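Local coordinates for protein leucine aminopeptidase 1 (Caenorhabditis elegans, PDB 2HB6) that probably acts as a digestive metalloaminopeptidase, releasing N-terminal amino acids, preferably leucine, from peptides with the help of two zinc ions per subunit, at residues D15-L20 against E104-V109; I330-A335 against S424-M429. The protein carries 1 engineered substitution. All coordinates share one frame; numbering follows the deposited sequence. Where two conformers were deposited one is given.

Contact 1: residues D15-L20 against E104-V109; sequences DGLTSL and EDTKNV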
loop_
_atom_site.group_PDB
_atom_site.type_symbol
_atom_site.label_atom_id
_atom_site.label_comp_id
_atom_site.label_asym_id
_atom_site.label_seq_id
_atom_site.Cartn_x
_atom_site.Cartn_y
_atom_site.Cartn_z
ATOM N N ASP A 15 -32.552 2.183 49.482
ATOM C CA ASP A 15 -33.742 2.790 48.919
ATOM C C ASP A 15 -33.228 3.431 47.644
ATOM O O ASP A 15 -32.033 3.699 47.521
ATOM C CB ASP A 15 -34.293 3.863 49.861
ATOM C CG ASP A 15 -34.893 3.277 51.124
ATOM O OD1 ASP A 15 -35.532 2.206 51.039
ATOM O OD2 ASP A 15 -34.777 3.814 52.245
ATOM N N GLY A 16 -34.112 3.665 46.687
ATOM C CA GLY A 16 -33.687 4.248 45.439
ATOM C C GLY A 16 -33.997 3.321 44.291
ATOM O O GLY A 16 -34.052 2.122 44.458
ATOM N N LEU A 17 -34.211 3.892 43.113
ATOM C CA LEU A 17 -34.516 3.112 41.923
ATOM C C LEU A 17 -33.448 2.043 41.714
ATOM O O LEU A 17 -32.272 2.335 41.656
ATOM C CB LEU A 17 -34.646 4.009 40.702
ATOM C CG LEU A 17 -35.215 3.340 39.458
ATOM C CD1 LEU A 17 -36.591 2.768 39.701
ATOM C CD2 LEU A 17 -35.215 4.285 38.281
ATOM N N THR A 18 -33.886 0.800 41.627
ATOM C CA THR A 18 -32.991 -0.334 41.494
ATOM C C THR A 18 -33.134 -1.129 40.199
ATOM O O THR A 18 -34.230 -1.415 39.761
ATOM C CB THR A 18 -33.218 -1.268 42.692
ATOM O OG1 THR A 18 -32.879 -0.594 43.898
ATOM C CG2 THR A 18 -32.296 -2.444 42.644
ATOM N N SER A 19 -32.007 -1.498 39.609
ATOM C CA SER A 19 -31.933 -2.320 38.447
ATOM C C SER A 19 -31.549 -3.677 38.916
ATOM O O SER A 19 -30.621 -3.764 39.696
ATOM C CB SER A 19 -30.945 -1.876 37.358
ATOM O OG SER A 19 -30.768 -2.904 36.393
ATOM N N LEU A 20 -32.225 -4.731 38.482
ATOM C CA LEU A 20 -31.910 -6.098 38.915
ATOM C C LEU A 20 -31.366 -6.923 37.745
ATOM O O LEU A 20 -31.977 -6.987 36.681
ATOM C CB LEU A 20 -33.145 -6.791 39.523
ATOM C CG LEU A 20 -33.006 -8.296 39.804
ATOM C CD1 LEU A 20 -32.049 -8.534 40.967
ATOM C CD2 LEU A 20 -34.352 -8.977 40.069
ATOM N N GLU A 104 -31.237 6.647 33.412
ATOM C CA GLU A 104 -30.528 7.801 33.953
ATOM C C GLU A 104 -30.680 7.942 35.484
ATOM O O GLU A 104 -29.724 8.292 36.179
ATOM C CB GLU A 104 -31.016 9.043 33.182
ATOM C CG GLU A 104 -30.745 10.386 33.791
ATOM C CD GLU A 104 -31.738 10.759 34.871
ATOM O OE1 GLU A 104 -32.967 10.613 34.654
ATOM O OE2 GLU A 104 -31.273 11.192 35.943
ATOM N N ASP A 105 -31.871 7.648 36.008
ATOM C CA ASP A 105 -32.155 7.862 37.433
ATOM C C ASP A 105 -31.992 6.621 38.323
ATOM O O ASP A 105 -32.362 6.642 39.505
ATOM C CB ASP A 105 -33.547 8.484 37.618
ATOM C CG ASP A 105 -34.649 7.677 36.952
ATOM O OD1 ASP A 105 -34.340 6.794 36.115
ATOM O OD2 ASP A 105 -35.837 7.925 37.259
ATOM N N THR A 106 -31.427 5.543 37.771
ATOM C CA THR A 106 -31.073 4.365 38.577
ATOM C C THR A 106 -30.084 4.742 39.675
ATOM O O THR A 106 -29.099 5.411 39.411
ATOM C CB THR A 106 -30.439 3.256 37.704
ATOM O OG1 THR A 106 -31.361 2.889 36.677
ATOM C CG2 THR A 106 -30.114 2.019 38.544
ATOM N N LYS A 107 -30.362 4.319 40.908
ATOM C CA LYS A 107 -29.439 4.516 42.013
ATOM C C LYS A 107 -28.669 3.235 42.293
ATOM O O LYS A 107 -27.477 3.281 42.617
ATOM C CB LYS A 107 -30.186 4.955 43.285
ATOM C CG LYS A 107 -31.073 6.201 43.116
ATOM C CD LYS A 107 -30.266 7.488 42.935
ATOM C CE LYS A 107 -31.157 8.601 42.376
ATOM N NZ LYS A 107 -30.748 9.979 42.782
ATOM N N ASN A 108 -29.352 2.115 42.223
ATOM C CA ASN A 108 -28.701 0.881 42.513
ATOM C C ASN A 108 -28.788 -0.172 41.461
ATOM O O ASN A 108 -29.814 -0.353 40.826
ATOM C CB ASN A 108 -29.310 0.243 43.772
ATOM C CG ASN A 108 -29.619 1.237 44.869
ATOM O OD1 ASN A 108 -30.765 1.433 45.228
ATOM N ND2 ASN A 108 -28.595 1.835 45.427
ATOM N N VAL A 109 -27.699 -0.896 41.309
ATOM C CA VAL A 109 -27.737 -2.115 40.509
ATOM C C VAL A 109 -27.483 -3.320 41.400
ATOM O O VAL A 109 -26.448 -3.411 42.066
ATOM C CB VAL A 109 -26.746 -2.079 39.320
ATOM C CG1 VAL A 109 -27.009 -3.267 38.370
ATOM C CG2 VAL A 109 -26.896 -0.763 38.569
#
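T18 and N108 each turn their first branch to lie beside the backbone N and anti to the carbonyl carbon, the hydroxyl OG1 of T18 at chi1 -63° and the amide carbon CG of N108 at chi1 -40°, and both side chains rise from the same face of the sheet. T18 OG1 comes 3.2 Å from N108 OD1, while its proton goes back along its own chain to G16 O, 3.0 Å from OG1. A valine in place of T18 would probably leave the G16 carbonyl without this donor, so that the loop ahead of the strand is held less firmly. G16 itself has backbone angles that call for glycine, and its CA packs on CG of K107.

The backbones join as parallel neighbours, T18 bridging N108 and S19 bridging V109, on strands 18-25 and 108-114. These are adjacent strands of the mixed six-stranded sheet in the N-terminal M17 domain, which belongs to the macro clan. S19 N donates to N108 O at 2.8 Å. One step earlier L17 O is gripped twice, by N108 N at 3.0 Å in a nearly straight bond (172°) and by K107 N at 2.9 Å.

Beyond these bonds, L17 sends CD2 against the carboxylate of D105, 3.4 Å from OD1, the two side chains crossing at a slant. That carboxylate is chiefly held by a salt bridge from OD2 to R58 of the second subunit, an arginine on which L17 also packs. S19 and V109 turn to the opposite face; beside S19, the methyl CG2 of T106 lies 4.2 Å from CB of S19, whose hydroxyl is hydrogen-bonded to L71 O, just before the neighbouring strand 72-77.

Contact 2: residues I330-A335 against S424-M429; sequences INNTDA and SNLGKM. With NA (sodium ion), chain G.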
loop_
_atom_site.group_PDB
_atom_site.type_symbol
_atom_site.label_atom_id
_atom_site.label_comp_id
_atom_site.label_asym_id
_atom_site.label_seq_id
_atom_site.Cartn_x
_atom_site.Cartn_y
_atom_site.Cartn_z
ATOM N N ILE A 330 19.076 -1.351 17.943
ATOM C CA ILE A 330 17.663 -1.049 17.765
ATOM C C ILE A 330 17.446 -0.911 16.269
ATOM O O ILE A 330 17.914 0.042 15.670
ATOM C CB ILE A 330 17.252 0.249 18.497
ATOM C CG1 ILE A 330 17.477 0.098 20.011
ATOM C CG2 ILE A 330 15.764 0.585 18.218
ATOM C CD1 ILE A 330 17.361 1.421 20.799
ATOM N N ASN A 331 16.770 -1.883 15.658
ATOM C CA ASN A 331 16.370 -1.737 14.242
ATOM C C ASN A 331 14.891 -1.394 14.090
ATOM O O ASN A 331 14.386 -1.208 12.987
ATOM C CB ASN A 331 16.748 -2.981 13.430
ATOM C CG ASN A 331 15.997 -4.224 13.874
ATOM O OD1 ASN A 331 15.539 -4.322 15.017
ATOM N ND2 ASN A 331 15.868 -5.181 12.969
ATOM N N ASN A 332 14.200 -1.298 15.220
ATOM C CA ASN A 332 12.756 -1.081 15.233
ATOM C C ASN A 332 12.335 -0.299 16.491
ATOM O O ASN A 332 12.228 -0.860 17.579
ATOM C CB ASN A 332 12.026 -2.434 15.163
ATOM C CG ASN A 332 10.498 -2.296 15.004
ATOM O OD1 ASN A 332 9.944 -1.200 15.071
ATOM N ND2 ASN A 332 9.824 -3.421 14.783
ATOM N N THR A 333 12.067 0.995 16.338
ATOM C CA THR A 333 11.665 1.810 17.483
ATOM C C THR A 333 10.237 1.516 17.973
ATOM O O THR A 333 9.880 1.870 19.099
ATOM C CB THR A 333 11.791 3.316 17.194
ATOM O OG1 THR A 333 10.884 3.663 16.149
ATOM C CG2 THR A 333 13.225 3.679 16.791
ATOM N N ASP A 334 9.433 0.875 17.128
ATOM C CA ASP A 334 8.126 0.349 17.534
ATOM C C ASP A 334 8.219 -1.015 18.247
ATOM O O ASP A 334 7.201 -1.637 18.564
ATOM C CB ASP A 334 7.195 0.256 16.323
ATOM C CG ASP A 334 5.722 0.207 16.715
ATOM O OD1 ASP A 334 5.389 0.563 17.868
ATOM O OD2 ASP A 334 4.900 -0.223 15.884
ATOM N N ALA A 335 9.428 -1.475 18.525
ATOM C CA ALA A 335 9.604 -2.674 19.333
ATOM C C ALA A 335 10.351 -2.325 20.615
ATOM O O ALA A 335 11.337 -2.973 20.977
ATOM C CB ALA A 335 10.336 -3.743 18.534
ATOM N N SER A 424 14.580 -6.605 17.200
ATOM C CA SER A 424 13.490 -7.157 16.404
ATOM C C SER A 424 14.032 -7.691 15.090
ATOM O O SER A 424 15.211 -7.502 14.767
ATOM C CB SER A 424 12.383 -6.116 16.168
ATOM O OG SER A 424 12.560 -5.431 14.945
ATOM N N ASN A 425 13.181 -8.404 14.363
ATOM C CA ASN A 425 13.494 -8.852 13.017
ATOM C C ASN A 425 12.414 -8.284 12.098
ATOM O O ASN A 425 11.222 -8.488 12.323
ATOM C CB ASN A 425 13.526 -10.394 12.966
ATOM C CG ASN A 425 13.986 -10.932 11.604
ATOM O OD1 ASN A 425 13.419 -10.590 10.567
ATOM N ND2 ASN A 425 15.016 -11.779 11.609
ATOM N N LEU A 426 12.829 -7.570 11.061
ATOM C CA LEU A 426 11.870 -6.829 10.254
ATOM C C LEU A 426 11.391 -7.609 9.046
ATOM O O LEU A 426 10.538 -7.131 8.298
ATOM C CB LEU A 426 12.448 -5.483 9.820
ATOM C CG LEU A 426 12.640 -4.484 10.959
ATOM C CD1 LEU A 426 13.318 -3.247 10.406
ATOM C CD2 LEU A 426 11.294 -4.145 11.591
ATOM N N GLY A 427 11.940 -8.805 8.859
ATOM C CA GLY A 427 11.536 -9.653 7.756
ATOM C C GLY A 427 11.014 -10.992 8.220
ATOM O O GLY A 427 10.194 -11.086 9.146
ATOM N N LYS A 428 11.510 -12.030 7.566
ATOM C CA LYS A 428 11.067 -13.395 7.824
ATOM C C LYS A 428 11.911 -13.956 8.941
ATOM O O LYS A 428 13.126 -13.782 8.976
ATOM C CB LYS A 428 11.218 -14.268 6.573
ATOM C CG LYS A 428 9.910 -14.793 6.026
ATOM C CD LYS A 428 9.249 -13.804 5.075
ATOM C CE LYS A 428 8.164 -14.489 4.245
ATOM N NZ LYS A 428 7.661 -13.629 3.128
ATOM N N MET A 429 11.247 -14.605 9.878
ATOM C CA MET A 429 11.937 -15.175 11.004
ATOM C C MET A 429 11.432 -16.598 11.224
ATOM O O MET A 429 10.328 -16.950 10.783
ATOM C CB MET A 429 11.731 -14.289 12.236
ATOM C CG MET A 429 10.311 -14.166 12.750
ATOM S SD MET A 429 10.156 -12.783 13.948
ATOM C CE MET A 429 9.703 -11.515 12.801
HETATM NA NA NA G . 5.467 -0.838 20.438
HETATM O O HOH W 1 3.804 -2.915 19.184
#
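N331 and S424 meet amide to backbone, and L426 packs against N331 and its neighbour N332. With CG lodged between its backbone N and carbonyl carbon (chi1 65°), N331 swings its amide toward the 424-429 loop, and ND2 donates to S424 O at 3.0 Å. The donor stands above the carbonyl plane, 61° out of it, so the amide lies across the serine carbonyl instead of meeting it end on. S424 answers with a weak bond from its N to N331 OD1. Its hydroxyl, in the one conformer given of two, also points to that oxygen, with OG 3.2 Å from OD1, and lies close to CB of N332; as the side chain is modelled twice, these hydroxyl contacts are doubtful in detail.

L426 lays its two methyls over polar atoms of the two asparagines. Its CD1 rests 3.5 Å from N331 O, a carbonyl that also accepts from Q262, and CD2 lies 3.6 Å from N332 ND2. P270 of the third subunit packs on the same leucine.

N332 opens a type I turn that runs to A335, closed by A335 N donating to N332 O at 3.0 Å. At its third position D334 holds a sodium ion through O at 2.7 Å and OD1 at 2.9 Å, alongside ligands from D257 and E336. D334 is a zinc ligand by similarity, so the sodium probably occupies a metal position of the active site of an M17 aminopeptidase.

Overall arrangement
Contact 1 and contact 2 are separate features of the chain: their centres are 52 Å apart, their nearest atoms about 38 Å, and they lie on opposite sides of the chain's centre. The two follow one another along the chain, the first in the N-terminal domain and the second in the catalytic domain. Only contact 2 belongs to the active site. There the side chain of A335 is about 4 Å from that of R338, a predicted active-site residue, and about 4 Å from a bound sulfate, probably from the crystallisation liquor. Contact 1 lies away from these sites. Both reach other copies in the hexamer, contact 1 the second subunit and contact 2 the third and fourth.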